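Local coordinates for cytochrome P450 268A2 Cyp268A2 (Mycobacterium marinum, PDB 6BLD), which belongs to the cytochrome P450 family of haem proteins and binds (3E,5E)-6,10-dimethylundeca-3,5,9-trien-2-one in a pocket beside its protoporphyrin IX, at residues A[51-56]-A[90-95]; A[60-65]-A[328-333]; A[85-90]-A[309-314]. One frame throughout, in Å; residues are numbered along the deposited sequence.

Interaction 1. Residues A[51-56]-A[90-95]; sequences ALIQDP and NVPAEL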
loop_
_atom_site.group_PDB
_atom_site.type_symbol
_atom_site.label_atom_id
_atom_site.label_comp_id
_atom_site.label_asym_id
_atom_site.label_seq_id
_atom_site.Cartn_x
_atom_site.Cartn_y
_atom_site.Cartn_z
ATOM N N ALA A 51 -3.046 3.424 -20.530
ATOM C CA ALA A 51 -3.697 2.824 -19.377
ATOM C C ALA A 51 -4.285 1.460 -19.741
ATOM O O ALA A 51 -4.413 1.096 -20.912
ATOM C CB ALA A 51 -4.787 3.750 -18.840
ATOM N N LEU A 52 -4.644 0.698 -18.702
ATOM C CA LEU A 52 -5.284 -0.596 -18.921
ATOM C C LEU A 52 -6.578 -0.448 -19.709
ATOM O O LEU A 52 -6.951 -1.352 -20.466
ATOM C CB LEU A 52 -5.553 -1.283 -17.582
ATOM C CG LEU A 52 -4.325 -1.730 -16.788
ATOM C CD1 LEU A 52 -4.713 -2.110 -15.365
ATOM C CD2 LEU A 52 -3.626 -2.887 -17.486
ATOM N N ILE A 53 -7.269 0.676 -19.548
ATOM C CA ILE A 53 -8.446 1.005 -20.342
ATOM C C ILE A 53 -8.410 2.497 -20.641
ATOM O O ILE A 53 -8.206 3.313 -19.735
ATOM C CB ILE A 53 -9.758 0.615 -19.631
ATOM C CG1 ILE A 53 -10.968 1.127 -20.413
ATOM C CG2 ILE A 53 -9.780 1.133 -18.201
ATOM C CD1 ILE A 53 -11.216 0.382 -21.702
ATOM N N GLN A 54 -8.583 2.853 -21.909
ATOM C CA GLN A 54 -8.629 4.250 -22.320
ATOM C C GLN A 54 -10.070 4.738 -22.236
ATOM O O GLN A 54 -10.964 4.164 -22.867
ATOM C CB GLN A 54 -8.075 4.420 -23.734
ATOM C CG GLN A 54 -6.894 3.512 -24.049
ATOM C CD GLN A 54 -5.603 3.982 -23.403
ATOM O OE1 GLN A 54 -5.396 5.178 -23.196
ATOM N NE2 GLN A 54 -4.726 3.038 -23.079
ATOM N N ASP A 55 -10.293 5.793 -21.456
ATOM C CA ASP A 55 -11.638 6.289 -21.192
ATOM C C ASP A 55 -11.836 7.650 -21.845
ATOM O O ASP A 55 -11.198 8.629 -21.427
ATOM C CB ASP A 55 -11.886 6.382 -19.685
ATOM C CG ASP A 55 -13.299 6.822 -19.348
ATOM O OD1 ASP A 55 -14.169 6.782 -20.242
ATOM O OD2 ASP A 55 -13.540 7.208 -18.185
ATOM N N PRO A 56 -12.699 7.766 -22.861
ATOM C CA PRO A 56 -13.003 9.095 -23.413
ATOM C C PRO A 56 -13.723 10.002 -22.432
ATOM O O PRO A 56 -13.726 11.224 -22.632
ATOM C CB PRO A 56 -13.883 8.778 -24.631
ATOM C CG PRO A 56 -14.450 7.422 -24.351
ATOM C CD PRO A 56 -13.390 6.688 -23.587
ATOM N N ASN A 90 -6.734 4.383 -14.958
ATOM C CA ASN A 90 -8.045 3.858 -15.319
ATOM C C ASN A 90 -7.969 2.341 -15.464
ATOM O O ASN A 90 -7.183 1.825 -16.266
ATOM C CB ASN A 90 -8.535 4.502 -16.614
ATOM C CG ASN A 90 -9.073 5.904 -16.400
ATOM O OD1 ASN A 90 -9.658 6.205 -15.359
ATOM N ND2 ASN A 90 -8.875 6.771 -17.387
ATOM N N VAL A 91 -8.788 1.634 -14.692
ATOM C CA VAL A 91 -8.786 0.173 -14.649
ATOM C C VAL A 91 -10.179 -0.319 -15.029
ATOM O O VAL A 91 -11.175 0.297 -14.622
ATOM C CB VAL A 91 -8.365 -0.331 -13.258
ATOM C CG1 VAL A 91 -8.458 -1.849 -13.165
ATOM C CG2 VAL A 91 -6.956 0.145 -12.925
ATOM N N PRO A 92 -10.301 -1.390 -15.818
ATOM C CA PRO A 92 -11.631 -1.907 -16.171
ATOM C C PRO A 92 -12.496 -2.160 -14.941
ATOM O O PRO A 92 -12.019 -2.628 -13.905
ATOM C CB PRO A 92 -11.314 -3.208 -16.915
ATOM C CG PRO A 92 -9.982 -2.956 -17.532
ATOM C CD PRO A 92 -9.229 -2.076 -16.563
ATOM N N ALA A 93 -13.789 -1.851 -15.078
ATOM C CA ALA A 93 -14.702 -1.876 -13.939
ATOM C C ALA A 93 -14.810 -3.269 -13.327
ATOM O O ALA A 93 -14.891 -3.407 -12.101
ATOM C CB ALA A 93 -16.081 -1.374 -14.364
ATOM N N GLU A 94 -14.817 -4.312 -14.162
ATOM C CA GLU A 94 -14.928 -5.671 -13.639
ATOM C C GLU A 94 -13.765 -6.002 -12.712
ATOM O O GLU A 94 -13.956 -6.630 -11.664
ATOM C CB GLU A 94 -15.003 -6.678 -14.789
ATOM C CG GLU A 94 -14.863 -8.131 -14.347
ATOM C CD GLU A 94 -15.759 -9.074 -15.130
ATOM O OE1 GLU A 94 -16.565 -8.589 -15.950
ATOM O OE2 GLU A 94 -15.659 -10.302 -14.923
ATOM N N LEU A 95 -12.552 -5.580 -13.076
ATOM C CA LEU A 95 -11.401 -5.798 -12.207
ATOM C C LEU A 95 -11.509 -4.973 -10.928
ATOM O O LEU A 95 -11.100 -5.427 -9.852
ATOM C CB LEU A 95 -10.109 -5.466 -12.954
ATOM C CG LEU A 95 -9.790 -6.365 -14.148
ATOM C CD1 LEU A 95 -8.649 -5.793 -14.978
ATOM C CD2 LEU A 95 -9.466 -7.774 -13.678
HETATM O O HOH W 1 -7.930 6.314 -19.631
HETATM O O HOH W 2 -12.996 7.053 -14.981
#

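Interaction 2. Residues A[60-65]-A[328-333]; sequences GFWAVT and AGEKVV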
loop_
_atom_site.group_PDB
_atom_site.type_symbol
_atom_site.label_atom_id
_atom_site.label_comp_id
_atom_site.label_asym_id
_atom_site.label_seq_id
_atom_site.Cartn_x
_atom_site.Cartn_y
_atom_site.Cartn_z
ATOM N N GLY A 60 -8.863 14.252 -17.390
ATOM C CA GLY A 60 -7.604 14.388 -16.701
ATOM C C GLY A 60 -7.804 14.245 -15.202
ATOM O O GLY A 60 -8.731 13.574 -14.752
ATOM N N PHE A 61 -6.912 14.890 -14.455
ATOM C CA PHE A 61 -6.941 14.819 -13.001
ATOM C C PHE A 61 -6.182 16.007 -12.430
ATOM O O PHE A 61 -5.365 16.634 -13.109
ATOM C CB PHE A 61 -6.338 13.505 -12.490
ATOM C CG PHE A 61 -4.860 13.375 -12.738
ATOM C CD1 PHE A 61 -4.388 12.841 -13.926
ATOM C CD2 PHE A 61 -3.940 13.787 -11.784
ATOM C CE1 PHE A 61 -3.029 12.721 -14.157
ATOM C CE2 PHE A 61 -2.582 13.671 -12.012
ATOM C CZ PHE A 61 -2.127 13.138 -13.200
ATOM N N TRP A 62 -6.463 16.300 -11.164
ATOM C CA TRP A 62 -5.744 17.313 -10.405
ATOM C C TRP A 62 -4.636 16.643 -9.604
ATOM O O TRP A 62 -4.889 15.686 -8.866
ATOM C CB TRP A 62 -6.685 18.067 -9.465
ATOM C CG TRP A 62 -7.597 19.036 -10.149
ATOM C CD1 TRP A 62 -8.921 18.858 -10.428
ATOM C CD2 TRP A 62 -7.258 20.341 -10.629
ATOM N NE1 TRP A 62 -9.426 19.971 -11.057
ATOM C CE2 TRP A 62 -8.425 20.896 -11.192
ATOM C CE3 TRP A 62 -6.080 21.095 -10.641
ATOM C CZ2 TRP A 62 -8.447 22.168 -11.759
ATOM C CZ3 TRP A 62 -6.104 22.357 -11.204
ATOM C CH2 TRP A 62 -7.280 22.881 -11.755
ATOM N N ALA A 63 -3.413 17.148 -9.745
ATOM C CA ALA A 63 -2.265 16.606 -9.030
ATOM C C ALA A 63 -2.105 17.338 -7.704
ATOM O O ALA A 63 -1.937 18.562 -7.680
ATOM C CB ALA A 63 -0.996 16.727 -9.872
ATOM N N VAL A 64 -2.158 16.590 -6.604
ATOM C CA VAL A 64 -2.018 17.132 -5.256
ATOM C C VAL A 64 -0.678 16.659 -4.712
ATOM O O VAL A 64 -0.500 15.470 -4.419
ATOM C CB VAL A 64 -3.172 16.699 -4.343
ATOM C CG1 VAL A 64 -2.971 17.254 -2.945
ATOM C CG2 VAL A 64 -4.499 17.155 -4.917
ATOM N N THR A 65 0.263 17.594 -4.554
ATOM C CA THR A 65 1.645 17.259 -4.245
ATOM C C THR A 65 2.088 17.643 -2.839
ATOM O O THR A 65 3.040 17.045 -2.329
ATOM C CB THR A 65 2.587 17.931 -5.255
ATOM O OG1 THR A 65 2.344 19.341 -5.266
ATOM C CG2 THR A 65 2.361 17.370 -6.653
ATOM N N ALA A 328 -16.842 19.913 -9.594
ATOM C CA ALA A 328 -17.565 18.703 -9.226
ATOM C C ALA A 328 -17.420 17.646 -10.313
ATOM O O ALA A 328 -17.585 17.933 -11.503
ATOM C CB ALA A 328 -19.042 19.021 -8.990
ATOM N N GLY A 329 -17.104 16.422 -9.898
ATOM C CA GLY A 329 -16.914 15.323 -10.820
ATOM C C GLY A 329 -15.498 15.140 -11.326
ATOM O O GLY A 329 -15.239 14.170 -12.049
ATOM N N GLU A 330 -14.577 16.030 -10.972
ATOM C CA GLU A 330 -13.203 15.939 -11.443
ATOM C C GLU A 330 -12.382 15.038 -10.527
ATOM O O GLU A 330 -12.623 14.958 -9.319
ATOM C CB GLU A 330 -12.569 17.329 -11.530
ATOM C CG GLU A 330 -13.209 18.221 -12.589
ATOM C CD GLU A 330 -12.416 19.487 -12.860
ATOM O OE1 GLU A 330 -11.885 20.080 -11.899
ATOM O OE2 GLU A 330 -12.336 19.896 -14.039
ATOM N N LYS A 331 -11.408 14.353 -11.119
ATOM C CA LYS A 331 -10.550 13.446 -10.370
ATOM C C LYS A 331 -9.443 14.216 -9.661
ATOM O O LYS A 331 -8.885 15.174 -10.202
ATOM C CB LYS A 331 -9.943 12.395 -11.299
ATOM C CG LYS A 331 -10.950 11.393 -11.840
ATOM C CD LYS A 331 -10.274 10.345 -12.710
ATOM C CE LYS A 331 -11.292 9.402 -13.328
ATOM N NZ LYS A 331 -10.637 8.306 -14.094
ATOM N N VAL A 332 -9.126 13.785 -8.442
ATOM C CA VAL A 332 -8.132 14.433 -7.592
ATOM C C VAL A 332 -7.191 13.355 -7.075
ATOM O O VAL A 332 -7.615 12.471 -6.324
ATOM C CB VAL A 332 -8.788 15.191 -6.424
ATOM C CG1 VAL A 332 -7.731 15.785 -5.516
ATOM C CG2 VAL A 332 -9.722 16.279 -6.948
ATOM N N VAL A 333 -5.922 13.425 -7.468
ATOM C CA VAL A 333 -4.950 12.373 -7.190
ATOM C C VAL A 333 -3.971 12.858 -6.131
ATOM O O VAL A 333 -3.391 13.943 -6.258
ATOM C CB VAL A 333 -4.204 11.947 -8.466
ATOM C CG1 VAL A 333 -3.156 10.887 -8.144
ATOM C CG2 VAL A 333 -5.195 11.432 -9.498
HETATM O O HOH W 3 -11.129 14.558 -13.929
#

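Interaction 3. Residues A[85-90]-A[309-314]; sequences GVLFEN and MTFRRT. With HEM (protoporphyrin IX containing Fe), chain B; DXJ ((3E,5E)-6,10-dimethylundeca-3,5,9-trien-2-one), chain C.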
loop_
_atom_site.group_PDB
_atom_site.type_symbol
_atom_site.label_atom_id
_atom_site.label_comp_id
_atom_site.label_asym_id
_atom_site.label_seq_id
_atom_site.Cartn_x
_atom_site.Cartn_y
_atom_site.Cartn_z
ATOM N N GLY A 85 -14.266 5.298 -7.527
ATOM C CA GLY A 85 -12.940 4.803 -7.835
ATOM C C GLY A 85 -11.862 5.553 -7.076
ATOM O O GLY A 85 -11.963 6.759 -6.820
ATOM N N VAL A 86 -10.805 4.827 -6.706
ATOM C CA VAL A 86 -9.701 5.392 -5.938
ATOM C C VAL A 86 -8.349 5.183 -6.600
ATOM O O VAL A 86 -7.345 5.690 -6.097
ATOM C CB VAL A 86 -9.676 4.835 -4.499
ATOM C CG1 VAL A 86 -10.948 5.210 -3.763
ATOM C CG2 VAL A 86 -9.479 3.325 -4.512
ATOM N N LEU A 87 -8.284 4.464 -7.718
ATOM C CA LEU A 87 -7.013 4.182 -8.371
ATOM C C LEU A 87 -6.632 5.307 -9.326
ATOM O O LEU A 87 -7.492 5.909 -9.978
ATOM C CB LEU A 87 -7.080 2.850 -9.120
ATOM C CG LEU A 87 -7.105 1.600 -8.233
ATOM C CD1 LEU A 87 -6.799 0.348 -9.042
ATOM C CD2 LEU A 87 -6.137 1.736 -7.065
ATOM N N PHE A 88 -5.328 5.585 -9.395
ATOM C CA PHE A 88 -4.807 6.632 -10.272
ATOM C C PHE A 88 -5.066 6.294 -11.736
ATOM O O PHE A 88 -5.680 7.076 -12.473
ATOM C CB PHE A 88 -3.309 6.812 -10.002
ATOM C CG PHE A 88 -2.653 7.899 -10.814
ATOM C CD1 PHE A 88 -3.379 8.978 -11.293
ATOM C CD2 PHE A 88 -1.293 7.845 -11.082
ATOM C CE1 PHE A 88 -2.765 9.971 -12.034
ATOM C CE2 PHE A 88 -0.673 8.836 -11.818
ATOM C CZ PHE A 88 -1.410 9.901 -12.295
ATOM N N GLU A 89 -4.601 5.130 -12.174
ATOM C CA GLU A 89 -4.794 4.695 -13.547
ATOM C C GLU A 89 -6.213 4.173 -13.751
ATOM O O GLU A 89 -6.825 3.603 -12.843
ATOM C CB GLU A 89 -3.778 3.608 -13.901
ATOM C CG GLU A 89 -3.768 3.203 -15.361
ATOM C CD GLU A 89 -2.715 2.158 -15.657
ATOM O OE1 GLU A 89 -1.667 2.163 -14.977
ATOM O OE2 GLU A 89 -2.936 1.330 -16.564
ATOM N N ASN A 90 -6.734 4.383 -14.958
ATOM C CA ASN A 90 -8.045 3.858 -15.319
ATOM C C ASN A 90 -7.969 2.341 -15.464
ATOM O O ASN A 90 -7.183 1.825 -16.266
ATOM C CB ASN A 90 -8.535 4.502 -16.614
ATOM C CG ASN A 90 -9.073 5.904 -16.400
ATOM O OD1 ASN A 90 -9.658 6.205 -15.359
ATOM N ND2 ASN A 90 -8.875 6.771 -17.387
ATOM N N MET A 309 1.984 4.901 -3.505
ATOM C CA MET A 309 2.366 6.188 -4.068
ATOM C C MET A 309 1.166 7.059 -4.412
ATOM O O MET A 309 1.231 8.284 -4.259
ATOM C CB MET A 309 3.220 5.985 -5.321
ATOM C CG MET A 309 4.554 5.315 -5.065
ATOM S SD MET A 309 5.572 5.260 -6.548
ATOM C CE MET A 309 4.516 4.328 -7.659
ATOM N N THR A 310 0.072 6.462 -4.883
ATOM C CA THR A 310 -1.062 7.239 -5.359
ATOM C C THR A 310 -2.376 6.645 -4.875
ATOM O O THR A 310 -2.528 5.423 -4.786
ATOM C CB THR A 310 -1.097 7.322 -6.893
ATOM O OG1 THR A 310 -1.154 6.000 -7.445
ATOM C CG2 THR A 310 0.130 8.047 -7.428
ATOM N N PHE A 311 -3.312 7.533 -4.559
ATOM C CA PHE A 311 -4.721 7.214 -4.404
ATOM C C PHE A 311 -5.493 8.445 -4.847
ATOM O O PHE A 311 -5.030 9.574 -4.670
ATOM C CB PHE A 311 -5.085 6.831 -2.963
ATOM C CG PHE A 311 -5.087 5.349 -2.705
ATOM C CD1 PHE A 311 -5.605 4.466 -3.642
ATOM C CD2 PHE A 311 -4.573 4.839 -1.524
ATOM C CE1 PHE A 311 -5.606 3.099 -3.401
ATOM C CE2 PHE A 311 -4.573 3.476 -1.279
ATOM C CZ PHE A 311 -5.088 2.605 -2.220
ATOM N N ARG A 312 -6.658 8.228 -5.440
ATOM C CA ARG A 312 -7.407 9.330 -6.022
ATOM C C ARG A 312 -8.787 9.434 -5.388
ATOM O O ARG A 312 -9.257 8.528 -4.695
ATOM C CB ARG A 312 -7.528 9.172 -7.543
ATOM C CG ARG A 312 -8.659 8.267 -7.974
ATOM C CD ARG A 312 -9.235 8.687 -9.313
ATOM N NE ARG A 312 -9.830 7.546 -9.999
ATOM C CZ ARG A 312 -11.136 7.332 -10.106
ATOM N NH1 ARG A 312 -12.000 8.189 -9.579
ATOM N NH2 ARG A 312 -11.579 6.261 -10.746
ATOM N N ARG A 313 -9.426 10.576 -5.631
ATOM C CA ARG A 313 -10.787 10.837 -5.192
ATOM C C ARG A 313 -11.535 11.524 -6.326
ATOM O O ARG A 313 -10.940 11.963 -7.315
ATOM C CB ARG A 313 -10.823 11.703 -3.923
ATOM C CG ARG A 313 -10.045 11.142 -2.738
ATOM C CD ARG A 313 -10.823 10.041 -2.040
ATOM N NE ARG A 313 -10.223 9.657 -0.766
ATOM C CZ ARG A 313 -9.380 8.640 -0.615
ATOM N NH1 ARG A 313 -9.029 7.907 -1.662
ATOM N NH2 ARG A 313 -8.884 8.358 0.585
ATOM N N THR A 314 -12.855 11.612 -6.175
ATOM C CA THR A 314 -13.714 12.331 -7.108
ATOM C C THR A 314 -14.445 13.431 -6.351
ATOM O O THR A 314 -15.066 13.170 -5.315
ATOM C CB THR A 314 -14.722 11.393 -7.783
ATOM O OG1 THR A 314 -14.044 10.234 -8.283
ATOM C CG2 THR A 314 -15.415 12.100 -8.938
HETATM C CHA HEM B . -6.020 1.518 3.529
HETATM C CHB HEM B . -5.365 -3.028 5.102
HETATM C CHC HEM B . -0.621 -2.151 5.665
HETATM C CHD HEM B . -1.209 2.047 3.280
HETATM C C1A HEM B . -6.264 0.216 3.913
HETATM C C2A HEM B . -7.551 -0.451 3.924
HETATM C C3A HEM B . -7.371 -1.700 4.359
HETATM C C4A HEM B . -5.960 -1.879 4.637
HETATM C CMA HEM B . -8.473 -2.768 4.534
HETATM C CAA HEM B . -8.898 0.183 3.516
HETATM C CBA HEM B . -9.441 0.975 4.702
HETATM C CGA HEM B . -10.658 1.761 4.287
HETATM O O1A HEM B . -11.432 2.185 5.184
HETATM O O2A HEM B . -10.860 1.957 3.060
HETATM C C1B HEM B . -4.040 -3.170 5.453
HETATM C C2B HEM B . -3.467 -4.305 6.140
HETATM C C3B HEM B . -2.165 -4.084 6.310
HETATM C C4B HEM B . -1.848 -2.786 5.726
HETATM C CMB HEM B . -4.228 -5.564 6.610
HETATM C CAB HEM B . -1.235 -5.102 7.013
HETATM C CBB HEM B . 0.043 -4.846 7.291
HETATM C C1C HEM B . -0.363 -0.929 5.072
HETATM C C2C HEM B . 0.919 -0.250 5.021
HETATM C C3C HEM B . 0.747 0.906 4.351
HETATM C C4C HEM B . -0.645 1.000 3.975
HETATM C CMC HEM B . 2.218 -0.827 5.631
HETATM C CAC HEM B . 1.758 2.025 4.008
HETATM C CBC HEM B . 2.985 2.105 4.531
HETATM C C1D HEM B . -2.558 2.291 3.149
HETATM C C2D HEM B . -3.165 3.460 2.550
HETATM C C3D HEM B . -4.493 3.318 2.614
HETATM C C4D HEM B . -4.777 2.050 3.262
HETATM C CMD HEM B . -2.393 4.653 1.943
HETATM C CAD HEM B . -5.546 4.327 2.100
HETATM C CBD HEM B . -5.687 5.461 3.112
HETATM C CGD HEM B . -6.665 6.498 2.624
HETATM O O1D HEM B . -6.847 7.526 3.328
HETATM O O2D HEM B . -7.261 6.305 1.534
HETATM N NA HEM B . -5.315 -0.688 4.354
HETATM N NB HEM B . -3.025 -2.263 5.216
HETATM N NC HEM B . -1.292 -0.135 4.425
HETATM N ND HEM B . -3.570 1.454 3.573
HETATM FE FE HEM B . -3.319 -0.300 4.604
HETATM C C10 DXJ C . -6.293 -3.930 -6.749
HETATM C C13 DXJ C . -5.842 -4.628 -10.488
HETATM C C01 DXJ C . -3.855 0.178 0.361
HETATM C C02 DXJ C . -3.867 -0.786 -0.822
HETATM C C03 DXJ C . -5.012 -1.271 -1.257
HETATM C C04 DXJ C . -2.553 -1.178 -1.498
HETATM C C05 DXJ C . -5.052 -2.236 -2.441
HETATM C C06 DXJ C . -6.108 -1.842 -3.472
HETATM C C07 DXJ C . -6.401 -2.952 -4.481
HETATM C C08 DXJ C . -6.003 -2.829 -5.731
HETATM C C09 DXJ C . -7.165 -4.197 -4.038
HETATM C C11 DXJ C . -6.113 -3.690 -8.032
HETATM C C12 DXJ C . -6.397 -4.771 -9.072
HETATM O O14 DXJ C . -7.048 -5.719 -8.782
HETATM O O HOH W 4 -14.048 8.472 -6.341
HETATM O O HOH W 5 -3.397 4.449 -7.749
#

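Interaction 1. Residues A[51-56]-A[90-95]
The side chain of Ile53 meets Asn90, Val91 and Pro92 chiefly through one methyl branch, CG2. With CG1 anti to the backbone N (chi1 173°), that chain leads off from the contact, while CG2 turns inward and lies 3.3 Å from Asn90 O and 3.6 Å from Pro92 CD. The same carbonyl is the acceptor of the backbone bond between the segments, Ile53 N to Asn90 O, which is weak: 3.5 Å long and bent to 141° at the hydrogen. Leu52 covers the neighbouring part. Its CB rests 3.9 Å from Pro92 CD, and CG, set beside the backbone N (chi1 -67°), carries CD1 to within 4.0 Å of Val91 CG2, so that these two side chains run alongside each other and point the same way. Pro92 occupies the N-cap position of helix 93-97, which by its place in the chain probably corresponds to the short B' helix over the P450 pocket; the contact therefore joins the loop after strand 42-45 to the start of that helix. Helix 201-225 packs against both segments, Pro201 and Leu205 meeting Leu52 and Leu202 meeting Pro92. The Asn90 amide lies beside Asp55, with ND2 3.8 Å from Asp55 CB, but makes no direct hydrogen bond to its carboxylate; ND2 is hydrogen-bonded to Asp58 instead. Asp55 likewise turns OD1 to the backbone N of Asn57, while its OD2 takes a bond of 3.3 Å from a water that also donates, weakly, to Asn90 OD1. A second water donates to Ile53 O at 3.0 Å and accepts from Asp55 N, bridging the two within the loop; its approach to Asn90 ND2 is too short to be trusted.

Interaction 2. Residues A[60-65]-A[328-333]
Trp62 is gripped at its backbone and at its indole by the segment 328-333. Trp62 N donates to Lys331 O at 2.8 Å, and Trp62 O accepts from Val333 N at 2.9 Å. Two residues on, Val64 N reaches Val333 O, also at 2.9 Å. Ahead of these bonds a water takes over: it donates to Gly60 O (2.7 Å) and accepts from Lys331 N (2.8 Å). This alternation is that of parallel strands, and the pair 61-64 and 331-335 is the parallel step in the mixed sheet of the P450 fold, with strand 42-45 on the far side of 61-64. The indole N-H is satisfied by Glu330: Trp62 NE1 lies 2.6 Å from Glu330 OE1 in a nearly straight bond (173°). The acceptor sits in the indole plane, but the donor stands 50° out of the carboxylate plane. Glu330 OE1 also accepts from Arg327 N, and OE2 is held by Arg9 in a salt bridge and by Ser7. Lys331, extended, carries its ammonium to Asp58. Phe61 CG stands between the backbone N and the carbonyl carbon (chi1 67°), bringing CD2 to 3.5 Å from Val333 CG2.

Interaction 3. Residues A[85-90]-A[309-314]
Arg312 makes both hydrogen bonds across this contact, to Val86 O and Leu87 O. Arg312 N donates to Val86 O at 2.7 Å and 160°; the same oxygen has the edge of the Phe311 ring beside it, with CD1 at 3.2 Å. The Arg312 side chain then adds the second bond, NE to Leu87 O, 2.9 Å long but bent to 139°. Its CG stands between the backbone N and the carbonyl carbon, and the chain bends at chi2, which lays the guanidinium back over the segment 85-90. There Gly85, with no side chain in the way, puts its O over one face, 3.1 Å from NH1; that angle is too poor for a hydrogen bond, and NH1 bonds instead to Asn84 O. Two waters extend the polar network: one donates to Gly85 O and accepts from Thr314 OG1, the other accepts from Phe88 N and donates to Thr310 OG1, which is also bonded to Asn407 O. The apolar contacts gather on Phe311, where CE1 meets Leu87 CD2 at 3.9 Å and Val86 CG2 a little farther off. The far end of the same ring meets the bound ligand, Phe311 CZ lying 3.8 Å from C01 of DXJ. Contacts with the haem include Arg313: NH2 donates a hydrogen bond to O2D of a propionate at 2.8 Å, and NH1 one to Arg312 O at 3.1 Å, with Val86 CG1 packed beside the latter nitrogen. Strand 310-315, a member of the mixed P450 sheet, alternates its side chains: Thr310 and Arg312 meet Phe88 and the 85-87 backbone, Phe311 and Arg313 the haem. Arg312 O probably acts as a second-shell acceptor that helps position Arg313, whose positive charge would offset that of the propionate.

Interactions 2 and 3 lie closest, their centres about 9 Å apart, and share a sheet: Arg313 N lies 2.7 Å from Val332 O, a probable hydrogen bond between strands 310-315 and 331-335, and Phe61 CZ approaches Phe88 CE1 to 3.4 Å in an edge-to-face pair. The centres of interactions 1 and 3 are about 12 Å apart; the two share Asn90, and Glu89 OE2 ties back to Leu52 N at 2.8 Å. They differ in distance from the bound groups. Interaction 3 touches haem and DXJ directly; the side chain of Val91 in interaction 1 is about 5 Å from DXJ, and that of Val333 in interaction 2 about 14 Å from DXJ and about 11 Å from the haem.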